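Local coordinates for protein hyaluronidase (PDB 5DIY) that probably removes O-linked N-acetylglucosamine from modified proteins as a hexosaminidase of glycoside hydrolase family 84, at residues A260-S265 and F369-P374; S287-V292 and A303-Y308; Q342-L347 and T392-F397. All blocks are in the same frame, centred on the assembly; numbering follows the deposited sequence.

Contact 1 of 3, residues A260-S265 and F369-P374; sequences ALPEAS and FWEIRP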
ATOM      1  N   ALA C 260      -3.735  -5.605   4.073  1.00 26.25           N
ATOM      2  CA  ALA C 260      -4.290  -6.616   4.990  1.00 27.76           C
ATOM      3  C   ALA C 260      -5.703  -6.245   5.509  1.00 29.73           C
ATOM      4  O   ALA C 260      -6.363  -7.078   6.125  1.00 31.82           O
ATOM      5  CB  ALA C 260      -3.340  -6.854   6.151  1.00 27.53           C
ATOM      6  N   LEU C 261      -6.122  -4.993   5.296  1.00 29.27           N
ATOM      7  CA  LEU C 261      -7.513  -4.542   5.435  1.00 29.99           C
ATOM      8  C   LEU C 261      -8.278  -4.737   4.115  1.00 30.33           C
ATOM      9  O   LEU C 261      -8.166  -3.898   3.212  1.00 32.72           O
ATOM     10  CB  LEU C 261      -7.534  -3.051   5.817  1.00 30.22           C
ATOM     11  CG  LEU C 261      -6.738  -2.624   7.046  1.00 30.28           C
ATOM     12  CD1 LEU C 261      -6.827  -1.117   7.215  1.00 30.72           C
ATOM     13  CD2 LEU C 261      -7.238  -3.343   8.284  1.00 30.79           C
ATOM     14  N   PRO C 262      -9.046  -5.842   3.981  1.00 29.85           N
ATOM     15  CA  PRO C 262      -9.672  -6.130   2.682  1.00 28.95           C
ATOM     16  C   PRO C 262     -10.809  -5.203   2.280  1.00 28.77           C
ATOM     17  O   PRO C 262     -10.920  -4.846   1.111  1.00 27.91           O
ATOM     18  CB  PRO C 262     -10.221  -7.558   2.857  1.00 29.94           C
ATOM     19  CG  PRO C 262     -10.342  -7.756   4.325  1.00 30.24           C
ATOM     20  CD  PRO C 262      -9.227  -6.959   4.929  1.00 30.28           C
ATOM     21  N   GLU C 263     -11.666  -4.851   3.231  1.00 28.05           N
ATOM     22  CA  GLU C 263     -12.811  -3.996   2.938  1.00 28.46           C
ATOM     23  C   GLU C 263     -12.341  -2.587   2.559  1.00 27.30           C
ATOM     24  O   GLU C 263     -12.832  -2.005   1.591  1.00 26.54           O
ATOM     25  CB  GLU C 263     -13.787  -3.969   4.127  1.00 29.55           C
ATOM     26  CG  GLU C 263     -15.180  -3.473   3.780  1.00 31.19           C
ATOM     27  CD  GLU C 263     -15.950  -4.394   2.854  1.00 32.01           C
ATOM     28  OE1 GLU C 263     -15.673  -5.610   2.822  1.00 33.31           O
ATOM     29  OE2 GLU C 263     -16.857  -3.895   2.162  1.00 33.69           O
ATOM     30  N   ALA C 264     -11.368  -2.061   3.300  1.00 27.42           N
ATOM     31  CA  ALA C 264     -10.749  -0.769   2.969  1.00 27.08           C
ATOM     32  C   ALA C 264     -10.051  -0.787   1.607  1.00 26.59           C
ATOM     33  O   ALA C 264     -10.055   0.226   0.908  1.00 26.61           O
ATOM     34  CB  ALA C 264      -9.776  -0.342   4.059  1.00 26.93           C
ATOM     35  N   SER C 265      -9.465  -1.928   1.232  1.00 25.50           N
ATOM     36  CA  SER C 265      -8.812  -2.078  -0.082  1.00 25.59           C
ATOM     37  C   SER C 265      -9.773  -1.941  -1.258  1.00 25.75           C
ATOM     38  O   SER C 265      -9.355  -1.580  -2.350  1.00 25.63           O
ATOM     39  CB  SER C 265      -8.084  -3.427  -0.203  1.00 25.25           C
ATOM     40  OG  SER C 265      -7.002  -3.520   0.695  1.00 24.89           O
ATOM     41  N   PHE C 369     -15.765   1.093   7.748  1.00 30.40           N
ATOM     42  CA  PHE C 369     -15.531   2.054   8.849  1.00 30.45           C
ATOM     43  C   PHE C 369     -15.016   1.427  10.140  1.00 30.76           C
ATOM     44  O   PHE C 369     -14.354   2.114  10.922  1.00 32.03           O
ATOM     45  CB  PHE C 369     -16.758   2.938   9.084  1.00 29.17           C
ATOM     46  CG  PHE C 369     -17.065   3.817   7.913  1.00 28.61           C
ATOM     47  CD1 PHE C 369     -16.221   4.879   7.592  1.00 28.86           C
ATOM     48  CD2 PHE C 369     -18.143   3.552   7.081  1.00 28.68           C
ATOM     49  CE1 PHE C 369     -16.468   5.679   6.487  1.00 28.01           C
ATOM     50  CE2 PHE C 369     -18.400   4.353   5.978  1.00 28.39           C
ATOM     51  CZ  PHE C 369     -17.562   5.416   5.680  1.00 28.16           C
ATOM     52  N   TRP C 370     -15.276   0.134  10.347  1.00 31.10           N
ATOM     53  CA  TRP C 370     -14.575  -0.637  11.387  1.00 31.77           C
ATOM     54  C   TRP C 370     -13.072  -0.757  11.088  1.00 30.44           C
ATOM     55  O   TRP C 370     -12.253  -0.602  11.985  1.00 29.70           O
ATOM     56  CB  TRP C 370     -15.185  -2.039  11.552  1.00 33.18           C
ATOM     57  CG  TRP C 370     -14.519  -2.850  12.624  1.00 34.63           C
ATOM     58  CD1 TRP C 370     -14.829  -2.861  13.953  1.00 36.16           C
ATOM     59  CD2 TRP C 370     -13.419  -3.754  12.461  1.00 36.43           C
ATOM     60  NE1 TRP C 370     -13.991  -3.717  14.632  1.00 35.74           N
ATOM     61  CE2 TRP C 370     -13.117  -4.280  13.742  1.00 36.41           C
ATOM     62  CE3 TRP C 370     -12.659  -4.171  11.358  1.00 36.89           C
ATOM     63  CZ2 TRP C 370     -12.083  -5.210  13.951  1.00 36.77           C
ATOM     64  CZ3 TRP C 370     -11.626  -5.098  11.566  1.00 37.29           C
ATOM     65  CH2 TRP C 370     -11.351  -5.605  12.856  1.00 37.21           C
ATOM     66  N   GLU C 371     -12.714  -1.037   9.835  1.00 30.62           N
ATOM     67  CA  GLU C 371     -11.293  -1.185   9.464  1.00 31.20           C
ATOM     68  C   GLU C 371     -10.497   0.122   9.585  1.00 30.18           C
ATOM     69  O   GLU C 371      -9.373   0.116  10.082  1.00 30.67           O
ATOM     70  CB  GLU C 371     -11.136  -1.772   8.056  1.00 32.15           C
ATOM     71  CG  GLU C 371     -11.344  -3.276   8.006  1.00 33.22           C
ATOM     72  CD  GLU C 371     -11.234  -3.862   6.615  1.00 33.87           C
ATOM     73  OE1 GLU C 371     -10.867  -3.133   5.665  1.00 34.43           O
ATOM     74  OE2 GLU C 371     -11.546  -5.063   6.462  1.00 35.39           O
ATOM     75  N   ILE C 372     -11.092   1.234   9.161  1.00 30.32           N
ATOM     76  CA  ILE C 372     -10.408   2.534   9.181  1.00 30.57           C
ATOM     77  C   ILE C 372     -10.577   3.334  10.486  1.00 30.82           C
ATOM     78  O   ILE C 372     -10.184   4.496  10.535  1.00 31.56           O
ATOM     79  CB  ILE C 372     -10.795   3.411   7.957  1.00 30.03           C
ATOM     80  CG1 ILE C 372     -12.221   3.968   8.057  1.00 29.87           C
ATOM     81  CG2 ILE C 372     -10.623   2.622   6.666  1.00 30.35           C
ATOM     82  CD1 ILE C 372     -12.361   5.325   7.400  1.00 30.25           C
ATOM     83  N   ARG C 373     -11.133   2.716  11.534  1.00 31.22           N
ATOM     84  CA  ARG C 373     -11.424   3.413  12.792  1.00 31.45           C
ATOM     85  C   ARG C 373     -10.203   4.043  13.473  1.00 30.11           C
ATOM     86  O   ARG C 373     -10.314   5.156  13.993  1.00 29.04           O
ATOM     87  CB  ARG C 373     -12.153   2.490  13.781  1.00 34.17           C
ATOM     88  CG  ARG C 373     -12.737   3.203  14.996  1.00 36.34           C
ATOM     89  CD  ARG C 373     -13.081   2.231  16.113  1.00 38.73           C
ATOM     90  NE  ARG C 373     -14.318   1.503  15.842  1.00 40.97           N
ATOM     91  CZ  ARG C 373     -14.723   0.402  16.481  1.00 42.15           C
ATOM     92  NH1 ARG C 373     -13.989  -0.155  17.446  1.00 43.48           N
ATOM     93  NH2 ARG C 373     -15.878  -0.158  16.135  1.00 42.90           N
ATOM     94  N   PRO C 374      -9.041   3.348  13.485  1.00 28.46           N
ATOM     95  CA  PRO C 374      -7.854   3.968  14.092  1.00 28.22           C
ATOM     96  C   PRO C 374      -7.444   5.299  13.454  1.00 28.40           C
ATOM     97  O   PRO C 374      -6.942   6.183  14.152  1.00 28.78           O
ATOM     98  CB  PRO C 374      -6.761   2.916  13.885  1.00 28.27           C
ATOM     99  CG  PRO C 374      -7.503   1.631  13.800  1.00 27.87           C
ATOM    100  CD  PRO C 374      -8.763   1.962  13.067  1.00 28.13           C
TER
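The flat carboxylate of E371 is sandwiched between two side chains: L261 CB sits on one side of its plane, 3.3 Å from E371 OE1, while E263 CB lies on the other, 3.4 Å from the same oxygen. The ring of P262, on the same side as L261, crosses the end of the glutamate at about a right angle, with P262 CD 3.4 Å from E371 OE2. The backbone N-H groups of E263 and A264 meet the oxygens. A264 N donates to E371 OE1 over 2.6 Å in a nearly straight bond (163°), arriving on the syn side and 26° out of the carboxylate plane. A weak bond runs from E263 N to E371 OE2. Beyond CG the glutamate is extended (chi2 178°), which carries the charged end straight across to helix 262-277. Its stem slides past L261 in the opposite direction, E371 CG lying 4.1 Å from L261 CD2.

I372, the first residue to leave helix 367-371 and the N-cap residue of helix 373-398, adds an apolar touch: its CG2 packs 4.0 Å from A264 CB. The side chain of E263 bends off to a salt bridge with K266, and K367 forms a long, weak ion pair with E371 OE2.

A carboxylate set against the first N-H groups of a helix probably gains from the partial positive charge there, which would favour its ionised form. Helix 262-277 follows the last strand, 251-256, of an eight-stranded parallel barrel, and the side chain of L261 is about 13 Å from the bound sugar. Glutamate recognition of a helix N terminus thus joins the final helix of the (beta/alpha)8 barrel to the end of helix 367-371, at the start of the C-terminal helical region.

Contact 2 of 3, residues S287-V292 and A303-Y308; sequences SWRQAV and AMEKFY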
ATOM      1  N   SER C 287     -13.155   8.288 -10.779  1.00 29.54           N
ATOM      2  CA  SER C 287     -13.238   6.884 -10.393  1.00 29.28           C
ATOM      3  C   SER C 287     -13.382   6.724  -8.885  1.00 28.57           C
ATOM      4  O   SER C 287     -14.214   5.946  -8.415  1.00 28.27           O
ATOM      5  CB  SER C 287     -12.004   6.125 -10.879  1.00 30.30           C
ATOM      6  OG  SER C 287     -12.177   4.736 -10.694  1.00 30.60           O
ATOM      7  N   TRP C 288     -12.573   7.471  -8.138  1.00 28.15           N
ATOM      8  CA  TRP C 288     -12.611   7.434  -6.677  1.00 28.36           C
ATOM      9  C   TRP C 288     -13.981   7.842  -6.114  1.00 29.52           C
ATOM     10  O   TRP C 288     -14.451   7.233  -5.155  1.00 29.41           O
ATOM     11  CB  TRP C 288     -11.503   8.308  -6.093  1.00 27.27           C
ATOM     12  CG  TRP C 288     -11.229   8.061  -4.655  1.00 26.53           C
ATOM     13  CD1 TRP C 288     -10.436   7.084  -4.123  1.00 26.59           C
ATOM     14  CD2 TRP C 288     -11.735   8.816  -3.554  1.00 26.90           C
ATOM     15  NE1 TRP C 288     -10.421   7.176  -2.749  1.00 26.56           N
ATOM     16  CE2 TRP C 288     -11.208   8.234  -2.372  1.00 26.78           C
ATOM     17  CE3 TRP C 288     -12.579   9.930  -3.446  1.00 26.36           C
ATOM     18  CZ2 TRP C 288     -11.499   8.727  -1.101  1.00 26.76           C
ATOM     19  CZ3 TRP C 288     -12.875  10.421  -2.176  1.00 27.12           C
ATOM     20  CH2 TRP C 288     -12.328   9.818  -1.019  1.00 27.46           C
ATOM     21  N   ARG C 289     -14.622   8.838  -6.728  1.00 32.32           N
ATOM     22  CA  ARG C 289     -15.959   9.305  -6.298  1.00 34.08           C
ATOM     23  C   ARG C 289     -17.073   8.307  -6.608  1.00 34.17           C
ATOM     24  O   ARG C 289     -17.974   8.110  -5.791  1.00 34.66           O
ATOM     25  CB  ARG C 289     -16.294  10.666  -6.923  1.00 35.05           C
ATOM     26  CG  ARG C 289     -15.426  11.795  -6.393  1.00 36.38           C
ATOM     27  CD  ARG C 289     -15.504  13.037  -7.272  1.00 37.43           C
ATOM     28  NE  ARG C 289     -16.869  13.557  -7.352  1.00 38.75           N
ATOM     29  CZ  ARG C 289     -17.497  14.247  -6.392  1.00 39.43           C
ATOM     30  NH1 ARG C 289     -16.900  14.537  -5.235  1.00 39.03           N
ATOM     31  NH2 ARG C 289     -18.751  14.652  -6.591  1.00 40.44           N
ATOM     32  N   GLN C 290     -17.023   7.687  -7.785  1.00 34.29           N
ATOM     33  CA  GLN C 290     -17.951   6.599  -8.107  1.00 34.38           C
ATOM     34  C   GLN C 290     -17.739   5.400  -7.170  1.00 33.86           C
ATOM     35  O   GLN C 290     -18.710   4.774  -6.731  1.00 34.95           O
ATOM     36  CB  GLN C 290     -17.828   6.166  -9.571  1.00 36.15           C
ATOM     37  CG  GLN C 290     -19.002   5.318 -10.044  1.00 37.94           C
ATOM     38  CD  GLN C 290     -18.994   5.082 -11.542  1.00 40.32           C
ATOM     39  OE1 GLN C 290     -19.893   5.532 -12.255  1.00 41.80           O
ATOM     40  NE2 GLN C 290     -17.974   4.374 -12.030  1.00 40.29           N
ATOM     41  N   ALA C 291     -16.475   5.095  -6.866  1.00 31.49           N
ATOM     42  CA  ALA C 291     -16.124   4.045  -5.904  1.00 29.93           C
ATOM     43  C   ALA C 291     -16.747   4.295  -4.532  1.00 29.86           C
ATOM     44  O   ALA C 291     -17.403   3.406  -3.983  1.00 29.67           O
ATOM     45  CB  ALA C 291     -14.612   3.919  -5.767  1.00 29.05           C
ATOM     46  N   VAL C 292     -16.534   5.498  -3.992  1.00 29.29           N
ATOM     47  CA  VAL C 292     -17.098   5.899  -2.690  1.00 29.99           C
ATOM     48  C   VAL C 292     -18.634   5.797  -2.680  1.00 30.53           C
ATOM     49  O   VAL C 292     -19.201   5.257  -1.735  1.00 31.63           O
ATOM     50  CB  VAL C 292     -16.653   7.333  -2.272  1.00 28.77           C
ATOM     51  CG1 VAL C 292     -17.462   7.856  -1.083  1.00 29.10           C
ATOM     52  CG2 VAL C 292     -15.168   7.361  -1.930  1.00 28.27           C
ATOM     53  N   ALA C 303     -17.820  14.040   2.818  1.00 27.26           N
ATOM     54  CA  ALA C 303     -17.057  13.673   4.013  1.00 26.83           C
ATOM     55  C   ALA C 303     -15.832  12.798   3.699  1.00 27.27           C
ATOM     56  O   ALA C 303     -14.767  12.962   4.308  1.00 25.41           O
ATOM     57  CB  ALA C 303     -17.949  12.970   5.009  1.00 26.43           C
ATOM     58  N   MET C 304     -15.984  11.866   2.762  1.00 27.37           N
ATOM     59  CA  MET C 304     -14.854  11.033   2.338  1.00 28.18           C
ATOM     60  C   MET C 304     -13.812  11.868   1.601  1.00 28.06           C
ATOM     61  O   MET C 304     -12.627  11.749   1.888  1.00 28.55           O
ATOM     62  CB  MET C 304     -15.312   9.838   1.485  1.00 28.03           C
ATOM     63  CG  MET C 304     -15.914   8.693   2.298  1.00 27.73           C
ATOM     64  SD  MET C 304     -14.812   7.997   3.542  1.00 27.82           S
ATOM     65  CE  MET C 304     -13.504   7.336   2.510  1.00 29.76           C
ATOM     66  N   GLU C 305     -14.257  12.715   0.675  1.00 29.48           N
ATOM     67  CA  GLU C 305     -13.373  13.673  -0.000  1.00 30.56           C
ATOM     68  C   GLU C 305     -12.504  14.418   1.019  1.00 29.70           C
ATOM     69  O   GLU C 305     -11.279  14.457   0.892  1.00 28.94           O
ATOM     70  CB  GLU C 305     -14.185  14.679  -0.829  1.00 32.61           C
ATOM     71  CG  GLU C 305     -14.764  14.132  -2.131  1.00 34.39           C
ATOM     72  CD  GLU C 305     -13.783  14.144  -3.301  1.00 37.22           C
ATOM     73  OE1 GLU C 305     -12.560  14.320  -3.103  1.00 38.87           O
ATOM     74  OE2 GLU C 305     -14.238  13.971  -4.451  1.00 38.30           O
ATOM     75  N   LYS C 306     -13.142  14.967   2.050  1.00 28.12           N
ATOM     76  CA  LYS C 306     -12.432  15.742   3.072  1.00 27.56           C
ATOM     77  C   LYS C 306     -11.460  14.900   3.894  1.00 26.07           C
ATOM     78  O   LYS C 306     -10.340  15.321   4.143  1.00 24.75           O
ATOM     79  CB  LYS C 306     -13.421  16.431   4.024  1.00 27.64           C
ATOM     80  CG  LYS C 306     -12.784  17.507   4.882  1.00 28.76           C
ATOM     81  CD  LYS C 306     -12.488  18.737   4.033  1.00 30.10           C
ATOM     82  CE  LYS C 306     -11.440  19.616   4.653  1.00 30.78           C
ATOM     83  NZ  LYS C 306     -10.984  20.636   3.671  1.00 30.89           N
ATOM     84  N   PHE C 307     -11.915  13.730   4.328  1.00 25.07           N
ATOM     85  CA  PHE C 307     -11.104  12.829   5.127  1.00 24.49           C
ATOM     86  C   PHE C 307      -9.899  12.319   4.320  1.00 24.03           C
ATOM     87  O   PHE C 307      -8.809  12.143   4.879  1.00 22.38           O
ATOM     88  CB  PHE C 307     -11.969  11.666   5.631  1.00 24.20           C
ATOM     89  CG  PHE C 307     -11.219  10.647   6.438  1.00 24.27           C
ATOM     90  CD1 PHE C 307     -10.716  10.970   7.695  1.00 24.26           C
ATOM     91  CD2 PHE C 307     -11.034   9.352   5.953  1.00 24.71           C
ATOM     92  CE1 PHE C 307     -10.029  10.033   8.447  1.00 24.61           C
ATOM     93  CE2 PHE C 307     -10.352   8.404   6.707  1.00 24.74           C
ATOM     94  CZ  PHE C 307      -9.845   8.745   7.952  1.00 25.19           C
ATOM     95  N   TYR C 308     -10.099  12.102   3.014  1.00 24.44           N
ATOM     96  CA  TYR C 308      -9.022  11.632   2.135  1.00 24.48           C
ATOM     97  C   TYR C 308      -7.873  12.644   2.018  1.00 24.68           C
ATOM     98  O   TYR C 308      -6.726  12.238   1.850  1.00 25.14           O
ATOM     99  CB  TYR C 308      -9.523  11.206   0.737  1.00 24.19           C
ATOM    100  CG  TYR C 308      -8.364  10.864  -0.182  1.00 24.59           C
ATOM    101  CD1 TYR C 308      -7.445   9.869   0.176  1.00 24.87           C
ATOM    102  CD2 TYR C 308      -8.130  11.583  -1.358  1.00 24.70           C
ATOM    103  CE1 TYR C 308      -6.339   9.582  -0.616  1.00 24.97           C
ATOM    104  CE2 TYR C 308      -7.028  11.294  -2.165  1.00 25.38           C
ATOM    105  CZ  TYR C 308      -6.138  10.292  -1.788  1.00 25.06           C
ATOM    106  OH  TYR C 308      -5.046   9.997  -2.562  1.00 25.30           O
TER
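An apolar helix-to-helix contact built on the indole of W288, with a salt bridge between R289 and E305 at its solvent-facing side, joins helices 284-296 and 301-308; the pair follows the final barrel helix, 262-277, and lies between the barrel and the long helices 340-362 and 373-398. The segment axes pass 11.0 Å apart at 124°. The far edge of the indole faces the backbone of the second helix, W288 CH2 lying 3.5 Å from M304 O. Y308 covers one face obliquely, its CB 3.6 Å from W288 CH2, and V292 CG2, one turn on from W288 in helix 284-296, lies over the opposite face. V292 CG1 meets M304 CG at 3.8 Å. R289, bent at chi3 (60°), brings NH1 to E305 OE2 at 2.8 Å, within the guanidinium plane and on the anti side of the carboxylate. An alanine in place of E305 is likely to leave the guanidinium free to turn and to thin the cover at W288 CZ3, where the E305 backbone would still lie. The indole N-H, W288 NE1, is hydrogen-bonded to I237 O. L267 of helix 262-277 touches W288, whereas M304 reaches L361 of helix 340-362 and F307 packs on helix 373-398.

Contact 3 of 3, residues Q342-L347 and T392-F397; sequences QGLRTL and TFSNLF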
ATOM      1  N   GLN C 342      -8.797  37.025   8.937  1.00 28.43           N
ATOM      2  CA  GLN C 342      -8.829  36.075   7.820  1.00 27.82           C
ATOM      3  C   GLN C 342      -8.186  34.734   8.223  1.00 25.82           C
ATOM      4  O   GLN C 342      -8.735  33.667   7.944  1.00 24.49           O
ATOM      5  CB  GLN C 342      -8.131  36.655   6.578  1.00 29.07           C
ATOM      6  CG  GLN C 342      -8.775  37.923   6.006  1.00 30.72           C
ATOM      7  CD  GLN C 342      -8.231  39.229   6.603  1.00 32.21           C
ATOM      8  OE1 GLN C 342      -8.018  39.345   7.816  1.00 32.39           O
ATOM      9  NE2 GLN C 342      -8.014  40.219   5.747  1.00 33.10           N
ATOM     10  N   GLY C 343      -7.037  34.803   8.896  1.00 23.83           N
ATOM     11  CA  GLY C 343      -6.338  33.613   9.370  1.00 22.73           C
ATOM     12  C   GLY C 343      -7.131  32.813  10.388  1.00 22.50           C
ATOM     13  O   GLY C 343      -7.178  31.584  10.311  1.00 21.98           O
ATOM     14  N   LEU C 344      -7.739  33.510  11.345  1.00 22.34           N
ATOM     15  CA  LEU C 344      -8.607  32.875  12.341  1.00 22.61           C
ATOM     16  C   LEU C 344      -9.860  32.254  11.707  1.00 22.97           C
ATOM     17  O   LEU C 344     -10.257  31.144  12.090  1.00 22.16           O
ATOM     18  CB  LEU C 344      -9.002  33.868  13.445  1.00 22.30           C
ATOM     19  CG  LEU C 344      -7.893  34.292  14.419  1.00 22.09           C
ATOM     20  CD1 LEU C 344      -8.422  35.354  15.372  1.00 22.16           C
ATOM     21  CD2 LEU C 344      -7.336  33.097  15.190  1.00 22.27           C
ATOM     22  N   ARG C 345     -10.456  32.958  10.740  1.00 22.73           N
ATOM     23  CA  ARG C 345     -11.638  32.456  10.019  1.00 24.55           C
ATOM     24  C   ARG C 345     -11.321  31.161   9.281  1.00 23.25           C
ATOM     25  O   ARG C 345     -12.082  30.203   9.368  1.00 22.05           O
ATOM     26  CB  ARG C 345     -12.190  33.506   9.029  1.00 26.31           C
ATOM     27  CG  ARG C 345     -13.378  33.026   8.193  1.00 29.05           C
ATOM     28  CD  ARG C 345     -14.148  34.161   7.522  1.00 31.62           C
ATOM     29  NE  ARG C 345     -13.271  35.103   6.818  1.00 35.11           N
ATOM     30  CZ  ARG C 345     -12.742  34.926   5.603  1.00 39.49           C
ATOM     31  NH1 ARG C 345     -12.983  33.827   4.877  1.00 41.29           N
ATOM     32  NH2 ARG C 345     -11.950  35.868   5.099  1.00 42.52           N
ATOM     33  N   THR C 346     -10.198  31.149   8.565  1.00 23.08           N
ATOM     34  CA  THR C 346      -9.759  29.976   7.803  1.00 23.33           C
ATOM     35  C   THR C 346      -9.558  28.772   8.711  1.00 23.19           C
ATOM     36  O   THR C 346     -10.013  27.671   8.395  1.00 23.02           O
ATOM     37  CB  THR C 346      -8.447  30.259   7.049  1.00 23.87           C
ATOM     38  OG1 THR C 346      -8.629  31.384   6.185  1.00 25.07           O
ATOM     39  CG2 THR C 346      -8.003  29.057   6.223  1.00 23.67           C
ATOM     40  N   LEU C 347      -8.883  28.990   9.834  1.00 22.93           N
ATOM     41  CA  LEU C 347      -8.661  27.932  10.817  1.00 24.14           C
ATOM     42  C   LEU C 347      -9.993  27.425  11.393  1.00 24.12           C
ATOM     43  O   LEU C 347     -10.218  26.210  11.452  1.00 23.86           O
ATOM     44  CB  LEU C 347      -7.741  28.436  11.937  1.00 25.38           C
ATOM     45  CG  LEU C 347      -7.269  27.433  12.991  1.00 26.67           C
ATOM     46  CD1 LEU C 347      -6.498  26.281  12.360  1.00 27.50           C
ATOM     47  CD2 LEU C 347      -6.413  28.151  14.024  1.00 27.26           C
ATOM     48  N   THR C 392      -5.833  29.615  21.463  1.00 25.04           N
ATOM     49  CA  THR C 392      -4.562  30.234  21.816  1.00 24.64           C
ATOM     50  C   THR C 392      -4.292  31.474  20.962  1.00 24.67           C
ATOM     51  O   THR C 392      -4.026  32.545  21.507  1.00 25.85           O
ATOM     52  CB  THR C 392      -3.401  29.220  21.712  1.00 24.69           C
ATOM     53  OG1 THR C 392      -3.682  28.100  22.553  1.00 24.44           O
ATOM     54  CG2 THR C 392      -2.073  29.848  22.134  1.00 24.85           C
ATOM     55  N   PHE C 393      -4.388  31.330  19.639  1.00 24.88           N
ATOM     56  CA  PHE C 393      -4.179  32.452  18.707  1.00 25.20           C
ATOM     57  C   PHE C 393      -5.169  33.600  18.906  1.00 25.70           C
ATOM     58  O   PHE C 393      -4.764  34.765  18.890  1.00 25.92           O
ATOM     59  CB  PHE C 393      -4.251  32.001  17.239  1.00 25.86           C
ATOM     60  CG  PHE C 393      -2.983  31.385  16.704  1.00 26.03           C
ATOM     61  CD1 PHE C 393      -1.772  32.066  16.764  1.00 27.13           C
ATOM     62  CD2 PHE C 393      -3.012  30.139  16.078  1.00 27.18           C
ATOM     63  CE1 PHE C 393      -0.608  31.506  16.250  1.00 27.37           C
ATOM     64  CE2 PHE C 393      -1.856  29.579  15.552  1.00 27.49           C
ATOM     65  CZ  PHE C 393      -0.650  30.261  15.644  1.00 27.94           C
ATOM     66  N   SER C 394      -6.451  33.278  19.084  1.00 25.92           N
ATOM     67  CA  SER C 394      -7.487  34.301  19.318  1.00 27.14           C
ATOM     68  C   SER C 394      -7.163  35.182  20.530  1.00 27.46           C
ATOM     69  O   SER C 394      -7.272  36.403  20.477  1.00 26.48           O
ATOM     70  CB  SER C 394      -8.859  33.651  19.530  1.00 27.67           C
ATOM     71  OG  SER C 394      -9.190  32.767  18.470  1.00 29.21           O
ATOM     72  N   ASN C 395      -6.752  34.543  21.618  1.00 28.92           N
ATOM     73  CA  ASN C 395      -6.395  35.256  22.842  1.00 30.62           C
ATOM     74  C   ASN C 395      -5.054  35.969  22.792  1.00 32.74           C
ATOM     75  O   ASN C 395      -4.864  36.972  23.478  1.00 34.14           O
ATOM     76  CB  ASN C 395      -6.485  34.314  24.030  1.00 30.03           C
ATOM     77  CG  ASN C 395      -7.914  33.940  24.327  1.00 29.15           C
ATOM     78  OD1 ASN C 395      -8.695  34.795  24.696  1.00 30.30           O
ATOM     79  ND2 ASN C 395      -8.275  32.689  24.121  1.00 29.17           N
ATOM     80  N   LEU C 396      -4.138  35.461  21.972  1.00 34.32           N
ATOM     81  CA  LEU C 396      -2.907  36.171  21.665  1.00 35.38           C
ATOM     82  C   LEU C 396      -3.206  37.521  20.995  1.00 37.05           C
ATOM     83  O   LEU C 396      -2.637  38.543  21.393  1.00 35.83           O
ATOM     84  CB  LEU C 396      -2.011  35.309  20.767  1.00 35.11           C
ATOM     85  CG  LEU C 396      -0.656  35.864  20.347  1.00 35.52           C
ATOM     86  CD1 LEU C 396       0.235  36.088  21.560  1.00 36.26           C
ATOM     87  CD2 LEU C 396       0.001  34.921  19.349  1.00 35.79           C
ATOM     88  N   PHE C 397      -4.101  37.524  20.001  1.00 38.64           N
ATOM     89  CA  PHE C 397      -4.391  38.738  19.219  1.00 41.29           C
ATOM     90  C   PHE C 397      -5.293  39.752  19.929  1.00 46.11           C
ATOM     91  O   PHE C 397      -5.246  40.938  19.597  1.00 49.90           O
ATOM     92  CB  PHE C 397      -4.971  38.398  17.834  1.00 40.64           C
ATOM     93  CG  PHE C 397      -4.070  37.528  16.982  1.00 40.48           C
ATOM     94  CD1 PHE C 397      -2.701  37.794  16.867  1.00 40.65           C
ATOM     95  CD2 PHE C 397      -4.591  36.447  16.276  1.00 38.88           C
ATOM     96  CE1 PHE C 397      -1.881  36.988  16.081  1.00 41.12           C
ATOM     97  CE2 PHE C 397      -3.775  35.645  15.494  1.00 38.92           C
ATOM     98  CZ  PHE C 397      -2.420  35.913  15.395  1.00 38.70           C
TER
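L344 carries most of this contact, its forked end set down between three residues of segment 392-397. With CG beside the backbone N and anti to the carbonyl carbon (chi1 -71°), the side chain is directed at the facing helix and its two methyl groups divide the work. CD2 touches the stem of F393, 3.9 Å from F393 CB, and lies 3.8 Å from S394 OG. That hydroxyl is hydrogen-bonded to M390 O within its own helix, so the leucine methyl packs against a group whose hydrogen bond is already made. CD1 comes to the edge of the F397 ring, 4.1 Å from CD2 of F397, as the two side chains slide past each other in opposite directions.

The two segments run antiparallel, their axes 10.8 Å apart and 163° from one another, and they belong to the long helices 340-362 and 373-398 of a C-terminal helical bundle remote from the sugar site. Helices 322-336 and 440-451 complete the surroundings: F335 meets the rings of both F393 and F397, and F444 touches L347 and F393.

L347 faces segment 392-397 again. Here CG is anti to the backbone N (chi1 -174°), unlike in L344, and L347 CD2 meets F393 CD2 obliquely at a loose 4.4 Å. M390 packs against L347 as well as against L344, extending the apolar seam along helix 373-398.

Contact 1 is buried where the barrel meets the helices after it, contact 2 is partly buried beside it, and contact 3 is partly buried far out in the helical bundle, its centre about 36 Å from that of contact 1. Contacts 1 and 2 touch directly: I372 CD1 packs 3.7 Å from F307 CE2. Contacts 1 and 3 share helix 373-398, the first using its start and the third its distal end. The chemistry changes with place: a carboxylate holding backbone N-H groups in contact 1, an indole-centred apolar patch with a salt bridge at its exposed side in contact 2, and in contact 3 apolar packing with no hydrogen bond across.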